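Local coordinates for protein FACT complex subunit SPT16 (Ashbya gossypii, PDB 6A8M) that probably acts as a histone chaperone within the FACT complex, reorganizing nucleosomes during transcription, DNA replication and DNA repair, at residues I7-F12 with E87-M92; V34-S39 with T63-V68; Q47-L52 with D138-K143; V74-A79 with E103-S108; E119-R124 with T146-V151. All coordinates share one frame; numbering follows the deposited sequence.

Contact 1. Residues I7-F12 with E87-M92; sequences IDFSTF and EGVAQM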
# COMPACT_ATOMS: atom_id res chain seq x y z
N ILE A 7 3.27 -10.57 19.12
CA ILE A 7 3.35 -11.11 17.77
C ILE A 7 2.37 -12.27 17.63
O ILE A 7 2.31 -13.15 18.50
CB ILE A 7 4.79 -11.53 17.43
CG1 ILE A 7 5.61 -10.28 17.11
CG2 ILE A 7 4.81 -12.48 16.24
CD1 ILE A 7 6.92 -10.24 17.85
N ASP A 8 1.56 -12.23 16.58
CA ASP A 8 0.66 -13.32 16.22
C ASP A 8 1.50 -14.43 15.59
O ASP A 8 1.91 -14.33 14.43
CB ASP A 8 -0.41 -12.80 15.25
CG ASP A 8 -1.36 -13.88 14.77
OD1 ASP A 8 -1.18 -15.07 15.12
OD2 ASP A 8 -2.30 -13.53 14.02
N PHE A 9 1.75 -15.50 16.35
CA PHE A 9 2.68 -16.51 15.89
C PHE A 9 2.05 -17.56 14.97
O PHE A 9 2.79 -18.24 14.25
CB PHE A 9 3.36 -17.18 17.09
CG PHE A 9 4.75 -16.67 17.31
CD1 PHE A 9 5.80 -17.21 16.59
CD2 PHE A 9 4.99 -15.62 18.18
CE1 PHE A 9 7.09 -16.72 16.75
CE2 PHE A 9 6.28 -15.13 18.35
CZ PHE A 9 7.33 -15.68 17.63
N SER A 10 0.73 -17.73 14.95
CA SER A 10 0.20 -18.61 13.91
C SER A 10 0.31 -17.92 12.55
O SER A 10 0.63 -18.56 11.55
CB SER A 10 -1.25 -19.01 14.21
OG SER A 10 -2.09 -17.88 14.38
N THR A 11 0.10 -16.61 12.53
CA THR A 11 0.27 -15.82 11.32
C THR A 11 1.74 -15.79 10.90
O THR A 11 2.06 -15.96 9.72
CB THR A 11 -0.28 -14.42 11.59
OG1 THR A 11 -1.71 -14.50 11.78
CG2 THR A 11 0.01 -13.54 10.47
N PHE A 12 2.64 -15.58 11.87
CA PHE A 12 4.07 -15.60 11.59
C PHE A 12 4.49 -16.93 10.98
O PHE A 12 5.19 -16.96 9.97
CB PHE A 12 4.86 -15.35 12.88
CG PHE A 12 6.34 -15.52 12.74
CD1 PHE A 12 7.13 -14.48 12.26
CD2 PHE A 12 6.96 -16.70 13.10
CE1 PHE A 12 8.51 -14.63 12.13
CE2 PHE A 12 8.34 -16.86 12.98
CZ PHE A 12 9.12 -15.81 12.49
N GLU A 87 9.61 -17.34 22.79
CA GLU A 87 8.64 -18.38 23.13
C GLU A 87 7.96 -18.93 21.89
O GLU A 87 7.81 -20.15 21.75
CB GLU A 87 7.61 -17.86 24.12
CG GLU A 87 6.52 -18.85 24.37
CD GLU A 87 5.69 -18.51 25.58
OE1 GLU A 87 4.60 -19.11 25.71
OE2 GLU A 87 6.13 -17.67 26.40
N GLY A 88 7.54 -18.07 20.96
CA GLY A 88 6.86 -18.55 19.77
C GLY A 88 7.78 -19.33 18.85
O GLY A 88 7.37 -20.31 18.23
N VAL A 89 9.04 -18.89 18.75
CA VAL A 89 10.03 -19.60 17.95
C VAL A 89 10.32 -20.97 18.52
O VAL A 89 10.43 -21.96 17.78
CB VAL A 89 11.30 -18.75 17.83
CG1 VAL A 89 12.46 -19.58 17.29
CG2 VAL A 89 11.03 -17.53 16.95
N ALA A 90 10.45 -21.08 19.85
CA ALA A 90 10.72 -22.38 20.46
C ALA A 90 9.57 -23.33 20.20
O ALA A 90 9.79 -24.52 19.92
CB ALA A 90 10.97 -22.23 21.96
N GLN A 91 8.34 -22.83 20.29
CA GLN A 91 7.17 -23.66 20.01
C GLN A 91 7.13 -24.08 18.55
O GLN A 91 6.86 -25.25 18.24
CB GLN A 91 5.90 -22.91 20.39
CG GLN A 91 4.60 -23.53 19.88
CD GLN A 91 3.37 -22.92 20.54
OE1 GLN A 91 3.48 -22.15 21.50
NE2 GLN A 91 2.19 -23.26 20.03
N MET A 92 7.38 -23.14 17.63
CA MET A 92 7.43 -23.48 16.22
C MET A 92 8.53 -24.49 15.94
O MET A 92 8.32 -25.47 15.23
CB MET A 92 7.62 -22.21 15.40
CG MET A 92 7.39 -22.38 13.91
SD MET A 92 7.36 -20.78 13.06
CE MET A 92 6.75 -19.75 14.36

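Contact 2. Residues V34-S39 with T63-V68; sequences VFILGS and TTLIAV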
# COMPACT_ATOMS: atom_id res chain seq x y z
N VAL A 34 18.18 -12.84 2.05
CA VAL A 34 18.68 -12.03 3.16
C VAL A 34 18.02 -10.65 3.12
O VAL A 34 18.10 -9.95 2.11
CB VAL A 34 20.21 -11.87 3.12
CG1 VAL A 34 20.66 -11.08 4.34
CG2 VAL A 34 20.92 -13.26 3.08
N PHE A 35 17.41 -10.26 4.25
CA PHE A 35 16.77 -8.95 4.41
C PHE A 35 17.37 -8.27 5.63
O PHE A 35 17.43 -8.87 6.70
CB PHE A 35 15.26 -9.09 4.57
CG PHE A 35 14.60 -9.83 3.44
CD1 PHE A 35 14.29 -9.16 2.28
CD2 PHE A 35 14.32 -11.17 3.54
CE1 PHE A 35 13.70 -9.82 1.21
CE2 PHE A 35 13.73 -11.86 2.47
CZ PHE A 35 13.42 -11.17 1.31
N ILE A 36 17.79 -7.01 5.47
CA ILE A 36 18.49 -6.30 6.53
C ILE A 36 17.77 -4.99 6.78
O ILE A 36 17.71 -4.14 5.88
CB ILE A 36 19.97 -6.04 6.20
CG1 ILE A 36 20.61 -7.25 5.52
CG2 ILE A 36 20.74 -5.65 7.46
CD1 ILE A 36 20.48 -7.24 4.01
N LEU A 37 17.27 -4.81 7.99
CA LEU A 37 16.59 -3.58 8.36
C LEU A 37 17.53 -2.79 9.26
O LEU A 37 17.96 -3.30 10.30
CB LEU A 37 15.26 -3.88 9.06
CG LEU A 37 14.15 -2.86 8.72
CD1 LEU A 37 12.80 -3.45 9.00
CD2 LEU A 37 14.35 -1.52 9.46
N GLY A 38 17.87 -1.57 8.86
CA GLY A 38 18.70 -0.76 9.72
C GLY A 38 17.87 0.09 10.66
O GLY A 38 16.95 -0.41 11.30
N SER A 39 18.17 1.38 10.74
CA SER A 39 17.36 2.26 11.57
C SER A 39 16.03 2.54 10.87
O SER A 39 15.95 2.61 9.64
CB SER A 39 18.10 3.57 11.86
OG SER A 39 19.27 3.31 12.63
N THR A 63 17.14 -2.57 13.09
CA THR A 63 18.45 -3.14 13.41
C THR A 63 18.39 -4.66 13.52
O THR A 63 18.78 -5.25 14.53
CB THR A 63 18.98 -2.50 14.70
OG1 THR A 63 18.79 -1.08 14.63
CG2 THR A 63 20.44 -2.77 14.87
N THR A 64 17.84 -5.29 12.49
CA THR A 64 17.50 -6.71 12.51
C THR A 64 17.77 -7.30 11.14
O THR A 64 17.46 -6.68 10.12
CB THR A 64 16.02 -6.92 12.86
OG1 THR A 64 15.81 -6.50 14.21
CG2 THR A 64 15.60 -8.37 12.71
N LEU A 65 18.36 -8.49 11.12
CA LEU A 65 18.57 -9.24 9.89
C LEU A 65 17.73 -10.51 9.94
O LEU A 65 17.68 -11.21 10.95
CB LEU A 65 20.05 -9.58 9.72
CG LEU A 65 20.44 -10.30 8.43
CD1 LEU A 65 21.90 -9.99 8.10
CD2 LEU A 65 20.23 -11.79 8.55
N ILE A 66 17.09 -10.82 8.82
CA ILE A 66 16.35 -12.06 8.66
C ILE A 66 16.85 -12.73 7.39
O ILE A 66 16.82 -12.13 6.31
CB ILE A 66 14.83 -11.82 8.55
CG1 ILE A 66 14.32 -11.03 9.77
CG2 ILE A 66 14.08 -13.15 8.32
CD1 ILE A 66 12.84 -10.58 9.65
N ALA A 67 17.31 -13.97 7.50
CA ALA A 67 17.72 -14.75 6.35
C ALA A 67 16.91 -16.03 6.30
O ALA A 67 16.64 -16.63 7.35
CB ALA A 67 19.21 -15.07 6.38
N VAL A 68 16.52 -16.44 5.10
CA VAL A 68 15.61 -17.57 4.92
C VAL A 68 16.28 -18.62 4.04
O VAL A 68 16.91 -18.28 3.04
CB VAL A 68 14.26 -17.15 4.29
CG1 VAL A 68 13.30 -18.31 4.35
CG2 VAL A 68 13.66 -15.91 5.04
O HOH W 1 15.52 -7.85 8.37
O HOH W 2 20.58 0.33 13.49

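Contact 3. Residues Q47-L52 with D138-K143; sequences QKTTIL and DSYQGK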
# COMPACT_ATOMS: atom_id res chain seq x y z
N GLN A 47 9.25 0.38 2.02
CA GLN A 47 10.38 -0.42 1.54
C GLN A 47 10.08 -1.91 1.74
O GLN A 47 9.34 -2.30 2.66
CB GLN A 47 11.67 -0.04 2.26
CG GLN A 47 12.10 1.42 1.99
CD GLN A 47 13.56 1.69 2.29
OE1 GLN A 47 14.38 1.71 1.38
NE2 GLN A 47 13.89 1.90 3.57
N LYS A 48 10.63 -2.74 0.86
CA LYS A 48 10.22 -4.14 0.85
C LYS A 48 10.55 -4.82 2.17
O LYS A 48 9.79 -5.67 2.64
CB LYS A 48 10.88 -4.88 -0.31
CG LYS A 48 10.53 -4.29 -1.65
CD LYS A 48 9.05 -4.37 -1.94
CE LYS A 48 8.70 -3.55 -3.21
NZ LYS A 48 9.56 -3.90 -4.38
N THR A 49 11.68 -4.46 2.77
CA THR A 49 12.06 -5.13 4.01
C THR A 49 11.14 -4.73 5.15
O THR A 49 10.75 -5.58 5.96
CB THR A 49 13.51 -4.81 4.36
OG1 THR A 49 14.34 -5.25 3.27
CG2 THR A 49 13.92 -5.54 5.61
N THR A 50 10.75 -3.46 5.20
CA THR A 50 9.76 -3.02 6.18
C THR A 50 8.42 -3.69 5.96
O THR A 50 7.77 -4.13 6.92
CB THR A 50 9.61 -1.50 6.13
OG1 THR A 50 10.86 -0.89 6.44
CG2 THR A 50 8.52 -1.01 7.12
N ILE A 51 7.98 -3.79 4.70
CA ILE A 51 6.74 -4.50 4.42
C ILE A 51 6.85 -5.94 4.91
O ILE A 51 5.95 -6.46 5.57
CB ILE A 51 6.42 -4.43 2.92
CG1 ILE A 51 6.14 -2.99 2.50
CG2 ILE A 51 5.21 -5.30 2.58
CD1 ILE A 51 6.09 -2.81 0.98
N LEU A 52 7.98 -6.60 4.61
CA LEU A 52 8.18 -7.98 5.03
C LEU A 52 8.05 -8.10 6.55
O LEU A 52 7.39 -9.03 7.05
CB LEU A 52 9.54 -8.48 4.55
CG LEU A 52 9.86 -9.94 4.94
CD1 LEU A 52 8.98 -10.94 4.19
CD2 LEU A 52 11.31 -10.15 4.63
N ASP A 138 16.16 -1.30 -1.43
CA ASP A 138 15.95 -0.73 -0.10
C ASP A 138 17.19 -0.00 0.41
O ASP A 138 18.33 -0.35 0.08
CB ASP A 138 15.58 -1.82 0.91
CG ASP A 138 14.19 -2.39 0.70
OD1 ASP A 138 13.52 -2.06 -0.30
OD2 ASP A 138 13.77 -3.17 1.57
N SER A 139 16.96 0.99 1.25
CA SER A 139 18.06 1.75 1.83
C SER A 139 17.74 2.07 3.28
O SER A 139 16.65 2.58 3.58
CB SER A 139 18.31 3.04 1.04
OG SER A 139 19.29 3.85 1.69
N TYR A 140 18.68 1.75 4.17
CA TYR A 140 18.57 2.08 5.59
C TYR A 140 19.91 2.62 6.09
O TYR A 140 20.97 2.38 5.50
CB TYR A 140 18.17 0.86 6.44
CG TYR A 140 16.83 0.24 6.07
CD1 TYR A 140 16.73 -0.77 5.12
CD2 TYR A 140 15.66 0.68 6.69
CE1 TYR A 140 15.51 -1.34 4.78
CE2 TYR A 140 14.42 0.11 6.37
CZ TYR A 140 14.36 -0.90 5.42
OH TYR A 140 13.14 -1.45 5.11
N GLN A 141 19.84 3.38 7.18
CA GLN A 141 21.02 3.95 7.81
C GLN A 141 21.40 3.17 9.06
O GLN A 141 20.67 2.28 9.51
CB GLN A 141 20.79 5.42 8.19
CG GLN A 141 20.23 6.27 7.07
CD GLN A 141 21.25 6.54 5.98
OE1 GLN A 141 22.45 6.59 6.24
NE2 GLN A 141 20.77 6.72 4.75
N GLY A 142 22.55 3.51 9.62
CA GLY A 142 22.91 3.00 10.92
C GLY A 142 24.12 2.08 10.87
O GLY A 142 24.49 1.53 9.83
N LYS A 143 24.74 1.92 12.04
CA LYS A 143 25.96 1.13 12.18
C LYS A 143 25.74 -0.32 11.77
O LYS A 143 26.59 -0.93 11.12
CB LYS A 143 26.44 1.24 13.64
CG LYS A 143 27.86 0.85 13.91
CD LYS A 143 28.24 1.05 15.38
CE LYS A 143 28.24 2.52 15.81
NZ LYS A 143 29.37 3.34 15.31

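Contact 4. Residues V74-A79 with E103-S108; sequences VVITSA and ELWQSS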
# COMPACT_ATOMS: atom_id res chain seq x y z
N VAL A 74 17.38 -17.55 9.99
CA VAL A 74 18.23 -16.90 10.98
C VAL A 74 17.71 -15.49 11.17
O VAL A 74 17.50 -14.76 10.19
CB VAL A 74 19.71 -16.88 10.55
CG1 VAL A 74 20.55 -16.11 11.57
CG2 VAL A 74 20.24 -18.29 10.39
N VAL A 75 17.47 -15.11 12.43
CA VAL A 75 17.13 -13.74 12.80
C VAL A 75 18.25 -13.23 13.69
O VAL A 75 18.54 -13.84 14.73
CB VAL A 75 15.78 -13.67 13.53
CG1 VAL A 75 15.43 -12.25 13.87
CG2 VAL A 75 14.70 -14.33 12.69
N ILE A 76 18.88 -12.12 13.30
CA ILE A 76 19.87 -11.44 14.12
C ILE A 76 19.20 -10.19 14.66
O ILE A 76 18.78 -9.32 13.88
CB ILE A 76 21.14 -11.07 13.33
CG1 ILE A 76 21.76 -12.30 12.67
CG2 ILE A 76 22.15 -10.30 14.23
CD1 ILE A 76 22.95 -11.98 11.78
N THR A 77 19.05 -10.11 15.97
CA THR A 77 18.32 -8.99 16.56
C THR A 77 18.71 -8.87 18.03
O THR A 77 19.37 -9.75 18.59
CB THR A 77 16.81 -9.15 16.38
OG1 THR A 77 16.17 -7.88 16.58
CG2 THR A 77 16.23 -10.18 17.37
N SER A 78 18.28 -7.78 18.64
CA SER A 78 18.74 -7.46 19.99
C SER A 78 18.10 -8.38 21.02
O SER A 78 17.10 -9.04 20.77
CB SER A 78 18.40 -6.01 20.33
OG SER A 78 17.00 -5.86 20.40
N ALA A 79 18.69 -8.38 22.23
CA ALA A 79 18.15 -9.21 23.29
C ALA A 79 16.72 -8.81 23.64
O ALA A 79 15.89 -9.67 23.94
CB ALA A 79 19.05 -9.12 24.52
N GLU A 103 16.64 -19.93 14.09
CA GLU A 103 17.67 -19.59 15.06
C GLU A 103 17.63 -18.10 15.34
O GLU A 103 17.66 -17.29 14.40
CB GLU A 103 19.06 -19.99 14.55
CG GLU A 103 19.15 -21.43 14.13
CD GLU A 103 20.54 -21.83 13.70
OE1 GLU A 103 20.68 -22.91 13.09
OE2 GLU A 103 21.49 -21.07 13.97
N LEU A 104 17.56 -17.73 16.62
CA LEU A 104 17.67 -16.34 17.04
C LEU A 104 19.10 -16.11 17.48
O LEU A 104 19.53 -16.64 18.52
CB LEU A 104 16.68 -16.04 18.17
CG LEU A 104 15.25 -16.43 17.83
CD1 LEU A 104 14.31 -16.24 19.02
CD2 LEU A 104 14.79 -15.60 16.66
N TRP A 105 19.85 -15.34 16.71
CA TRP A 105 21.18 -14.90 17.10
C TRP A 105 21.07 -13.52 17.74
O TRP A 105 20.59 -12.57 17.11
CB TRP A 105 22.12 -14.85 15.89
CG TRP A 105 22.31 -16.16 15.15
CD1 TRP A 105 21.80 -17.39 15.47
CD2 TRP A 105 23.05 -16.34 13.94
NE1 TRP A 105 22.18 -18.33 14.53
CE2 TRP A 105 22.94 -17.71 13.58
CE3 TRP A 105 23.77 -15.47 13.11
CZ2 TRP A 105 23.56 -18.23 12.44
CZ3 TRP A 105 24.38 -15.99 11.99
CH2 TRP A 105 24.27 -17.35 11.65
N GLN A 106 21.50 -13.39 18.99
CA GLN A 106 21.36 -12.13 19.71
C GLN A 106 22.48 -11.19 19.29
O GLN A 106 23.65 -11.53 19.40
CB GLN A 106 21.40 -12.41 21.21
CG GLN A 106 21.09 -11.27 22.12
CD GLN A 106 21.07 -11.72 23.57
OE1 GLN A 106 22.02 -11.48 24.33
NE2 GLN A 106 20.00 -12.41 23.96
N SER A 107 22.12 -10.02 18.77
CA SER A 107 23.11 -9.01 18.41
C SER A 107 23.65 -8.32 19.66
O SER A 107 23.15 -8.49 20.77
CB SER A 107 22.50 -7.98 17.46
OG SER A 107 21.55 -7.17 18.13
N SER A 108 24.69 -7.51 19.47
CA SER A 108 25.23 -6.75 20.58
C SER A 108 25.85 -5.47 20.06
O SER A 108 26.31 -5.42 18.92
CB SER A 108 26.26 -7.57 21.37
OG SER A 108 26.94 -6.75 22.30
O HOH W 3 21.35 -7.35 22.51

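Contact 5. Residues E119-R124 with T146-V151; sequences EDLVER and TEWKGV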
# COMPACT_ATOMS: atom_id res chain seq x y z
N GLU A 119 29.57 -12.66 9.33
CA GLU A 119 30.49 -13.57 8.66
C GLU A 119 29.97 -15.00 8.72
O GLU A 119 29.98 -15.72 7.71
CB GLU A 119 31.89 -13.46 9.26
CG GLU A 119 32.57 -12.14 8.91
CD GLU A 119 33.75 -11.79 9.80
OE1 GLU A 119 33.99 -12.49 10.80
OE2 GLU A 119 34.46 -10.81 9.48
N ASP A 120 29.52 -15.44 9.91
CA ASP A 120 28.85 -16.74 10.06
C ASP A 120 27.70 -16.88 9.07
O ASP A 120 27.54 -17.93 8.43
CB ASP A 120 28.30 -16.90 11.47
CG ASP A 120 29.36 -16.98 12.53
OD1 ASP A 120 30.56 -17.08 12.18
OD2 ASP A 120 28.97 -16.95 13.72
N LEU A 121 26.86 -15.85 8.97
CA LEU A 121 25.70 -15.94 8.09
C LEU A 121 26.11 -16.06 6.63
O LEU A 121 25.54 -16.86 5.88
CB LEU A 121 24.78 -14.74 8.31
CG LEU A 121 23.59 -14.79 7.34
CD1 LEU A 121 22.60 -15.88 7.75
CD2 LEU A 121 22.95 -13.47 7.23
N VAL A 122 27.13 -15.30 6.21
CA VAL A 122 27.65 -15.43 4.85
C VAL A 122 28.11 -16.86 4.56
O VAL A 122 27.93 -17.37 3.45
CB VAL A 122 28.78 -14.40 4.62
CG1 VAL A 122 29.80 -14.93 3.65
CG2 VAL A 122 28.16 -13.10 4.09
N GLU A 123 28.68 -17.55 5.56
CA GLU A 123 29.05 -18.95 5.36
C GLU A 123 27.82 -19.80 5.03
O GLU A 123 27.84 -20.62 4.09
CB GLU A 123 29.77 -19.51 6.59
CG GLU A 123 31.12 -18.86 6.90
CD GLU A 123 32.12 -18.97 5.76
OE1 GLU A 123 32.65 -20.08 5.52
OE2 GLU A 123 32.38 -17.94 5.10
N ARG A 124 26.74 -19.61 5.77
CA ARG A 124 25.53 -20.37 5.47
C ARG A 124 24.95 -19.99 4.11
O ARG A 124 24.48 -20.86 3.37
CB ARG A 124 24.50 -20.18 6.59
CG ARG A 124 23.40 -21.22 6.59
CD ARG A 124 22.51 -21.13 7.82
NE ARG A 124 23.27 -21.17 9.07
CZ ARG A 124 22.73 -21.47 10.25
NH1 ARG A 124 21.43 -21.75 10.33
NH2 ARG A 124 23.49 -21.49 11.34
N THR A 146 25.38 -0.81 8.00
CA THR A 146 26.62 -0.40 7.35
C THR A 146 27.71 -1.44 7.55
O THR A 146 28.46 -1.74 6.61
CB THR A 146 27.05 0.97 7.87
OG1 THR A 146 26.05 1.95 7.54
CG2 THR A 146 28.39 1.40 7.24
N GLU A 147 27.79 -2.03 8.74
CA GLU A 147 28.72 -3.13 8.93
C GLU A 147 28.34 -4.32 8.05
O GLU A 147 29.22 -4.96 7.46
CB GLU A 147 28.79 -3.54 10.41
CG GLU A 147 29.72 -2.67 11.26
CD GLU A 147 30.25 -3.37 12.51
OE1 GLU A 147 29.58 -4.32 12.98
OE2 GLU A 147 31.32 -2.97 13.02
N TRP A 148 27.04 -4.63 7.96
CA TRP A 148 26.59 -5.73 7.10
C TRP A 148 27.00 -5.51 5.64
O TRP A 148 27.48 -6.44 4.98
CB TRP A 148 25.06 -5.91 7.18
CG TRP A 148 24.58 -6.72 5.97
CD1 TRP A 148 24.01 -6.24 4.82
CD2 TRP A 148 24.73 -8.13 5.77
NE1 TRP A 148 23.77 -7.27 3.93
CE2 TRP A 148 24.21 -8.44 4.50
CE3 TRP A 148 25.25 -9.16 6.56
CZ2 TRP A 148 24.18 -9.74 4.00
CZ3 TRP A 148 25.24 -10.46 6.05
CH2 TRP A 148 24.70 -10.74 4.79
N LYS A 149 26.77 -4.31 5.10
CA LYS A 149 27.10 -4.06 3.70
C LYS A 149 28.57 -4.34 3.40
O LYS A 149 28.91 -4.84 2.32
CB LYS A 149 26.76 -2.62 3.31
CG LYS A 149 26.98 -2.33 1.83
CD LYS A 149 26.27 -1.06 1.39
CE LYS A 149 26.51 -0.77 -0.10
NZ LYS A 149 27.94 -0.49 -0.37
N GLY A 150 29.47 -4.04 4.35
CA GLY A 150 30.87 -4.35 4.13
C GLY A 150 31.12 -5.85 3.99
O GLY A 150 31.92 -6.28 3.15
N VAL A 151 30.46 -6.64 4.82
CA VAL A 151 30.59 -8.09 4.73
C VAL A 151 30.02 -8.60 3.42
O VAL A 151 30.64 -9.41 2.72
CB VAL A 151 29.91 -8.76 5.93
CG1 VAL A 151 29.82 -10.28 5.72
CG2 VAL A 151 30.67 -8.45 7.22

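Contact 1. Residues I7-F12 with E87-M92
Phe9 and Phe12, at the start of helix 9-22, meet Gly88 and Met92 of helix 79-95 in an apolar docking of one helix end on the flank of another. Just ahead of the rings, Asp8 holds the N-cap position: its OD1 accepts from Thr11 N, 3.3 Å away, and from Ser10 OG on the syn side, while OD2 forms a salt bridge with Lys180. Phe9 then lays one ring face on the glycine. Gly88 CA lies 3.4 Å from the Phe9 ring centroid and 6° off the ring normal, a CH-pi contact. A CB on Gly88 would fall 2.3 Å from Phe9 CD2, so this approach depends on glycine. Further round the same ring, Phe9 CE1 reaches Val89 CG2 at 4.0 Å, and Phe9 CD1 meets Met92 CE at the ring edge, 3.5 Å away. One turn on, Phe12 carries its CG anti to the backbone N (chi1 173°), which presents a ring edge to the methionine: Met92 CE lies near the ring plane, 3.3 Å from Phe12 CD2. A bend at chi3 of Met92 sets this methyl against both rings, and SD stands at the edge of Phe12 as a Met-aromatic contact. With no hydrogen bond crossing between the segments, the fit rests on the shapes of a bare glycine and a flexible thioether, and the polar bonds stay with the helix cap.

Contact 2. Residues V34-S39 with T63-V68
Strands 32-37 and 64-68 form an antiparallel pair inside the six-stranded mixed sheet of the Spt16 N-terminal lobe, with Phe35 opposite Ile66 and Leu37 opposite Thr64 as hydrogen-bonded pairs. Phe35 N gives its hydrogen to Ile66 O at 2.8 Å, and Ile66 N returns the bond to Phe35 O. Leu37 and Thr64 exchange a second such pair, after which the regular ladder ends in a G1 beta bulge: Thr63 and Thr64 both face Leu37. Thr63, its backbone in the left-handed helical region (phi 53°), turns its N to Gly38 O at 2.8 Å, coming from above the carbonyl plane. A water bridges two carbonyls of the ladder, donating to Phe35 O at 2.7 Å and to Thr64 O at 2.9 Å. Val34, Ile36, Leu65 and Ala67 share one face. There Leu65, with CG anti to its amide N (chi1 -177°), holds CD1 4.1 Å from Val34 CG1 and 4.0 Å from Ile36 CG1, lying side by side with the isoleucine. An alanine in place of Leu65 takes away the methyl that Val34 and Ile36 share, and would probably open a gap beneath Leu121 and Trp148. Val34 CG2 and Ala67 CB close the row at 4.1 Å. This face packs beneath helices 113-128 and 143-158, where Leu121 and Trp148 reach it, while Phe35, Leu37 and Ile66 turn to helix 48-57 on the other face, and Thr64 OG1 bonds to Pro62 O and to Thr77 OG1 of the adjoining strand.

Contact 3. Residues Q47-L52 with D138-K143
Asp138 grips the first turn of helix 48-57 through three hydrogen bonds. Its OD2 takes Thr49 N on the syn lone pair at 2.7 Å and Thr49 OG1 from the anti side at 2.7 Å, while OD1 receives the longer bond from Lys48 N, 3.2 Å away. Gln47 adds a second set through its side-chain amide, which bonds to the backbone of one residue much as a strand neighbour would: OE1 accepts from Ser139 N at 2.7 Å, and NE2 donates to Ser139 O at 2.8 Å. Gln47 occupies the N-cap position, yet the carboxylate that meets the helix amides comes from a loop far along the chain, the one joining strand 131-134 to helix 143-158. The negative charge of Asp138 would probably be stabilised by the N-terminal end of helix 48-57. Hydroxyl pairing follows with Tyr140, whose OH donates to Thr50 OG1 at 2.7 Å in the plane of the ring; that buried oxygen is also bonded to Glu60 OE2. Packing involves the same tyrosine. Gln47 NE2 sits 3.3 Å above the Tyr140 ring plane, offset toward the rim, with amide and ring planes 39° apart, and Thr49 CB lies 3.5 Å from Tyr140 OH.

Contact 4. Residues V74-A79 with E103-S108
Strands 72-77 and 101-106 run parallel, their local axes 4.8 Å apart at closest and 23° from alignment, with Val74, Val75 and Ile76 set beside Glu103, Leu104 and Trp105. The ladder alternates as parallel strands require: Val75 N donates to Glu103 O at 2.9 Å, Val75 O accepts from Trp105 N, Thr77 N reaches Trp105 O, and Ser107 N bonds to Thr77 O. Among the side chains, Trp105 does most. Its CG lies anti to the carbonyl carbon (chi1 -59°), which swings the indole back along the strand and over Val74, whose CG1 stands 3.4 Å from the centroid of the six-membered ring in a CH-pi contact. Ile76 CG1 lies 3.8 Å from Trp105 CE3. Trp105 NE1 donates in the ring plane to Glu103 OE2 at 2.9 Å, which fixes the rotation of the indole; Glu103 OE1 is paired with Arg124. With an alanine in place of Trp105, Glu103 OE2 would probably be left without its indole mate and Val74 without its aromatic cover. On the other face, the side chains of Val75 and Leu104 lie side by side, Val75 CB 3.8 Å from Leu104 CD2, and the extended Gln106 brings its CD to 3.4 Å from Ala79 CB. A water joins Ala79 N to Ser107 O where the strands end. Helix 79-95 links the two strands, making this the parallel pair of a beta-alpha-beta crossover.

Contact 5. Residues E119-R124 with T146-V151
Val122 and Val151 make the closest approach between segments 119-124 and 146-151, on helices 113-128 and 143-158, Val122 CG2 lying 3.7 Å from Val151 CG1 as the two side chains slide past each other in opposite directions. The short helical segments cross at -43° with their axes 10.8 Å apart, a wide spacing that is spanned by branched and aromatic side chains with no hydrogen bond between the segments. On the inner side Trp148 completes the tight part. Its CG stands anti to the backbone N (chi1 162°), extending the indole from its helix so that the far end of the six-membered ring reaches the neighbour: Trp148 CZ3 meets Leu121 CD2 at 4.0 Å, the leucine crossing the indole at about a right angle. Trp148 CH2 also comes near Val122 CG2, 4.2 Å away. The outer side is looser. Glu119 touches Val151 there through its backbone N, 4.3 Å from Val151 CG1, and its CG; it is itself partly exposed, and its CB points away from the other helix. Asp120 pairs with Lys116 of its own helix, whereas Arg124 reaches Glu103 of strand 101-106. Phe118, one residue ahead of the segment, meets Trp148 edge-to-face and also packs on Val151. Both helices lie on the same face of the sheet: Leu121 rests on Leu65, Ala67 and Trp105, and Trp148 sits over Val34, Ile36 and Leu65 of strands 32-37 and 64-68.

In the fold
All five contacts lie in the N-terminal lobe, and no active site or ligand is identified beside them; they illustrate how one sheet organises its helices. Contact 2 is central, its centre about 8 Å from that of contact 3, 10 Å from contact 4 and 11 Å from contact 5. Leu65 O receives Ile76 N at 2.8 Å, carrying contact 2 into contact 4 along the sheet. Ser39 N lies 2.9 Å from Gln141 O, a probable hydrogen bond to contact 3. Contacts 1 and 5 flank strand 101-106, their centres about 26 Å apart: Val89 packs on Leu104, whereas Arg124 pairs with Glu103, Arg124 NH1 to Glu103 OE1 3.1 Å.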